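Local coordinates for protein VirX1 (Cyanophage Syn10, PDB 6QGM) that iodinates diverse substrates as a viral halogenase of the tryptophan halogenase family, probably using a flavin cofactor, at residues Y379-Q382 with A383-D386; T215-A219 with D220-D224. All blocks are in the same frame, centred on the assembly; numbering follows the deposited sequence.

How the contacts relate
Both contacts are local, each formed along one unbroken piece of chain, and contact 2 comes first in the sequence. Their centres are about 19 Å apart and their closest atoms about 6 Å. They share no helix or strand. Contact 1 sits where a loop runs into helix 382-408, at the interface with a second subunit; contact 2 is the loop between two strands of the chain's own mixed sheet, and no other chain of the assembly reaches it. Each is partly buried. In contact 1 the chemistry is dense and polar, with carboxylate, amide and guanidinium groups tying up the first turn of a helix. Contact 2 relies on one tyrosine, whose hydroxyl bonds to backbone atoms while its ring packs on an alanine methyl.

Contact 1: residues Y379-Q382 with A383-D386; sequences YVTQ and AERD
Glu-384 swings its carboxylate back over Thr-381, where Glu-384 OE1 takes two bonds: one from Thr-381 OG1 at 2.7 Å, received on the anti lone pair, and one from Thr-381 N at 2.9 Å, arriving from above the carboxylate plane. Thr-381 in turn places OG1 between its backbone N and carbonyl carbon (chi1 61°), where it accepts a weak bond from Glu-384 N at 3.3 Å. Arg-376 adds a salt bridge to OE1, which probably stabilises the charged carboxylate. Next along the helix, Arg-385 grips Gln-382 OE1 side-on through NE and NH2, the latter at 3.0 Å; both come from the same face of the amide, whose plane stands 76° from the guanidinium. Asp-386 OD1 lies in the Gln-382 amide plane, 2.7 Å from Gln-382 NE2, which meets it from above the carboxylate plane. Arg-385 CG also packs against Val-380 CG1 at 3.5 Å. Across the subunit interface, Gln-423 of the second subunit hydrogen-bonds through OE1 to Arg-385 NH2 and through NE2 to Val-380 O. Thr-381 as N-cap and Glu-384 answering its backbone N form a capping box, at the start of helix 382-408.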
loop_
_atom_site.group_PDB
_atom_site.type_symbol
_atom_site.label_atom_id
_atom_site.label_comp_id
_atom_site.label_asym_id
_atom_site.label_seq_id
_atom_site.Cartn_x
_atom_site.Cartn_y
_atom_site.Cartn_z
ATOM N N TYR B 379 -25.214 21.765 -0.866
ATOM C CA TYR B 379 -24.262 21.954 0.262
ATOM C C TYR B 379 -23.073 21.015 0.062
ATOM O O TYR B 379 -23.263 19.821 -0.260
ATOM C CB TYR B 379 -24.887 21.756 1.643
ATOM C CG TYR B 379 -23.907 22.013 2.758
ATOM C CD1 TYR B 379 -23.650 23.299 3.219
ATOM C CD2 TYR B 379 -23.185 20.974 3.317
ATOM C CE1 TYR B 379 -22.721 23.540 4.223
ATOM C CE2 TYR B 379 -22.244 21.195 4.313
ATOM C CZ TYR B 379 -22.018 22.483 4.778
ATOM O OH TYR B 379 -21.101 22.689 5.766
ATOM N N VAL B 380 -21.881 21.590 0.248
ATOM C CA VAL B 380 -20.531 20.982 0.048
ATOM C C VAL B 380 -19.603 21.533 1.143
ATOM O O VAL B 380 -19.696 22.731 1.476
ATOM C CB VAL B 380 -19.985 21.304 -1.360
ATOM C CG1 VAL B 380 -18.578 20.760 -1.561
ATOM C CG2 VAL B 380 -20.925 20.832 -2.466
ATOM N N THR B 381 -18.754 20.681 1.713
ATOM C CA THR B 381 -17.737 21.062 2.720
ATOM C C THR B 381 -16.395 21.249 2.007
ATOM O O THR B 381 -16.238 20.749 0.878
ATOM C CB THR B 381 -17.658 20.012 3.834
ATOM O OG1 THR B 381 -17.287 18.752 3.265
ATOM C CG2 THR B 381 -18.966 19.878 4.572
ATOM N N GLN B 382 -15.462 21.947 2.657
ATOM C CA GLN B 382 -14.064 22.085 2.179
ATOM C C GLN B 382 -13.460 20.680 2.043
ATOM O O GLN B 382 -12.728 20.455 1.068
ATOM C CB GLN B 382 -13.240 22.974 3.110
ATOM C CG GLN B 382 -11.863 23.311 2.554
ATOM C CD GLN B 382 -11.942 23.881 1.157
ATOM O OE1 GLN B 382 -12.658 24.836 0.903
ATOM N NE2 GLN B 382 -11.225 23.284 0.228
ATOM N N ALA B 383 -13.780 19.763 2.964
ATOM C CA ALA B 383 -13.328 18.353 2.923
ATOM C C ALA B 383 -13.704 17.721 1.571
ATOM O O ALA B 383 -12.850 17.054 0.973
ATOM C CB ALA B 383 -13.916 17.594 4.078
ATOM N N GLU B 384 -14.931 17.946 1.088
ATOM C CA GLU B 384 -15.435 17.356 -0.184
ATOM C C GLU B 384 -14.707 18.007 -1.367
ATOM O O GLU B 384 -14.302 17.279 -2.292
ATOM C CB GLU B 384 -16.961 17.498 -0.282
ATOM C CG GLU B 384 -17.738 16.622 0.692
ATOM C CD GLU B 384 -19.194 17.021 0.934
ATOM O OE1 GLU B 384 -19.413 17.862 1.836
ATOM O OE2 GLU B 384 -20.122 16.505 0.230
ATOM N N ARG B 385 -14.530 19.323 -1.341
ATOM C CA ARG B 385 -13.825 20.074 -2.417
ATOM C C ARG B 385 -12.354 19.631 -2.486
ATOM O O ARG B 385 -11.833 19.474 -3.609
ATOM C CB ARG B 385 -13.967 21.581 -2.176
ATOM C CG ARG B 385 -15.405 22.078 -2.271
ATOM C CD ARG B 385 -15.515 23.584 -2.310
ATOM N NE ARG B 385 -15.214 24.209 -1.045
ATOM C CZ ARG B 385 -16.053 24.341 -0.033
ATOM N NH1 ARG B 385 -17.290 23.881 -0.112
ATOM N NH2 ARG B 385 -15.634 24.931 1.073
ATOM N N ASP B 386 -11.712 19.434 -1.329
ATOM C CA ASP B 386 -10.337 18.870 -1.206
ATOM C C ASP B 386 -10.336 17.454 -1.795
ATOM O O ASP B 386 -9.389 17.134 -2.536
ATOM C CB ASP B 386 -9.838 18.959 0.241
ATOM C CG ASP B 386 -9.537 20.392 0.679
ATOM O OD1 ASP B 386 -9.516 21.267 -0.194
ATOM O OD2 ASP B 386 -9.316 20.635 1.890
#

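Contact 2: residues T215-A219 with D220-D224; sequences TAIFA and DLYID
The short loop joining strands 215-217 and 221-224 of the mixed, Rossmann-like sheet is held by Tyr-222. Strand 215-217 is outermost on one side within this chain, whereas 221-224 lies well inside, between 6-10 and 341-343. The chain therefore crosses from edge to interior through Phe-218 to Asp-220, and Tyr-222 reaches back to tie that loop down. With CG anti to its carbonyl carbon (chi1 -63°), the side chain carries its hydroxyl back to the backbone at the end of strand 215-217 and the start of the loop. There Tyr-222 OH donates to Ile-217 O at 2.9 Å, that oxygen lying at the ring edge and in the ring plane, and accepts from Ala-219 N, also at 2.9 Å, with an N-H...O angle of 134°. One hydroxyl thus serves a carbonyl and an amide two residues apart. Phe-206, on strand 206-211, which pairs with 215-217, meets the tyrosine ring edge-to-face, and Ala-8 of strand 6-10 touches Ile-217, Ala-219 and Tyr-222 alike. At the last loop residue, Asp-220 OD2 accepts from Glu-5 N and Ser-6 N, joining the loop to the start of strand 6-10. Ile-217 CG2 approaches Tyr-222 CE2 at 4.3 Å, while Ala-219 CB sits over one face, toward the rim, in a CH-pi contact, 4.0 Å from the centroid of the Tyr-222 ring and 18° off its normal.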
loop_
_atom_site.group_PDB
_atom_site.type_symbol
_atom_site.label_atom_id
_atom_site.label_comp_id
_atom_site.label_asym_id
_atom_site.label_seq_id
_atom_site.Cartn_x
_atom_site.Cartn_y
_atom_site.Cartn_z
ATOM N N THR B 215 -21.399 44.829 -17.002
ATOM C CA THR B 215 -22.421 44.010 -16.298
ATOM C C THR B 215 -21.768 43.009 -15.334
ATOM O O THR B 215 -20.895 42.239 -15.760
ATOM C CB THR B 215 -23.330 43.308 -17.312
ATOM O OG1 THR B 215 -23.987 44.363 -18.018
ATOM C CG2 THR B 215 -24.361 42.389 -16.688
ATOM N N ALA B 216 -22.233 43.000 -14.086
ATOM C CA ALA B 216 -21.818 42.062 -13.020
ATOM C C ALA B 216 -22.716 40.820 -13.045
ATOM O O ALA B 216 -23.938 40.976 -12.898
ATOM C CB ALA B 216 -21.888 42.746 -11.679
ATOM N N ILE B 217 -22.116 39.640 -13.229
ATOM C CA ILE B 217 -22.802 38.320 -13.119
ATOM C C ILE B 217 -22.561 37.775 -11.707
ATOM O O ILE B 217 -21.391 37.551 -11.351
ATOM C CB ILE B 217 -22.327 37.334 -14.210
ATOM C CG1 ILE B 217 -22.962 37.597 -15.580
ATOM C CG2 ILE B 217 -22.592 35.895 -13.774
ATOM C CD1 ILE B 217 -22.823 39.003 -16.056
ATOM N N PHE B 218 -23.637 37.581 -10.943
ATOM C CA PHE B 218 -23.644 36.982 -9.583
ATOM C C PHE B 218 -23.961 35.486 -9.682
ATOM O O PHE B 218 -24.917 35.115 -10.348
ATOM C CB PHE B 218 -24.654 37.719 -8.698
ATOM C CG PHE B 218 -24.315 39.169 -8.429
ATOM C CD1 PHE B 218 -23.496 39.521 -7.363
ATOM C CD2 PHE B 218 -24.798 40.186 -9.251
ATOM C CE1 PHE B 218 -23.180 40.849 -7.123
ATOM C CE2 PHE B 218 -24.478 41.512 -9.007
ATOM C CZ PHE B 218 -23.679 41.840 -7.941
ATOM N N ALA B 219 -23.154 34.649 -9.043
ATOM C CA ALA B 219 -23.373 33.195 -8.931
ATOM C C ALA B 219 -22.715 32.710 -7.640
ATOM O O ALA B 219 -21.777 33.389 -7.176
ATOM C CB ALA B 219 -22.811 32.485 -10.140
ATOM N N ASP B 220 -23.212 31.605 -7.074
ATOM C CA ASP B 220 -22.641 30.965 -5.858
ATOM C C ASP B 220 -21.364 30.225 -6.265
ATOM O O ASP B 220 -20.409 30.204 -5.479
ATOM C CB ASP B 220 -23.637 30.019 -5.186
ATOM C CG ASP B 220 -24.888 30.687 -4.625
ATOM O OD1 ASP B 220 -24.796 31.839 -4.137
ATOM O OD2 ASP B 220 -25.951 30.036 -4.675
ATOM N N LEU B 221 -21.354 29.657 -7.468
ATOM C CA LEU B 221 -20.211 28.890 -8.031
ATOM C C LEU B 221 -19.982 29.318 -9.481
ATOM O O LEU B 221 -20.954 29.358 -10.252
ATOM C CB LEU B 221 -20.508 27.391 -7.976
ATOM C CG LEU B 221 -19.354 26.508 -8.443
ATOM C CD1 LEU B 221 -18.229 26.517 -7.412
ATOM C CD2 LEU B 221 -19.834 25.092 -8.744
ATOM N N TYR B 222 -18.729 29.594 -9.823
ATOM C CA TYR B 222 -18.270 29.966 -11.180
ATOM C C TYR B 222 -17.484 28.783 -11.748
ATOM O O TYR B 222 -16.605 28.253 -11.060
ATOM C CB TYR B 222 -17.449 31.250 -11.098
ATOM C CG TYR B 222 -18.241 32.435 -10.620
ATOM C CD1 TYR B 222 -18.455 32.653 -9.264
ATOM C CD2 TYR B 222 -18.794 33.326 -11.524
ATOM C CE1 TYR B 222 -19.195 33.740 -8.821
ATOM C CE2 TYR B 222 -19.530 34.420 -11.097
ATOM C CZ TYR B 222 -19.724 34.631 -9.742
ATOM O OH TYR B 222 -20.456 35.701 -9.318
ATOM N N ILE B 223 -17.823 28.356 -12.959
ATOM C CA ILE B 223 -17.171 27.192 -13.619
ATOM C C ILE B 223 -16.370 27.724 -14.799
ATOM O O ILE B 223 -16.954 28.426 -15.658
ATOM C CB ILE B 223 -18.213 26.125 -14.024
ATOM C CG1 ILE B 223 -19.048 25.689 -12.811
ATOM C CG2 ILE B 223 -17.526 24.931 -14.683
ATOM C CD1 ILE B 223 -20.041 24.611 -13.099
ATOM N N ASP B 224 -15.075 27.439 -14.808
ATOM C CA ASP B 224 -14.151 27.921 -15.860
ATOM C C ASP B 224 -14.093 26.877 -16.977
ATOM O O ASP B 224 -13.416 25.857 -16.799
ATOM C CB ASP B 224 -12.765 28.204 -15.286
ATOM C CG ASP B 224 -11.829 28.824 -16.301
ATOM O OD1 ASP B 224 -12.121 28.716 -17.522
ATOM O OD2 ASP B 224 -10.817 29.412 -15.862
#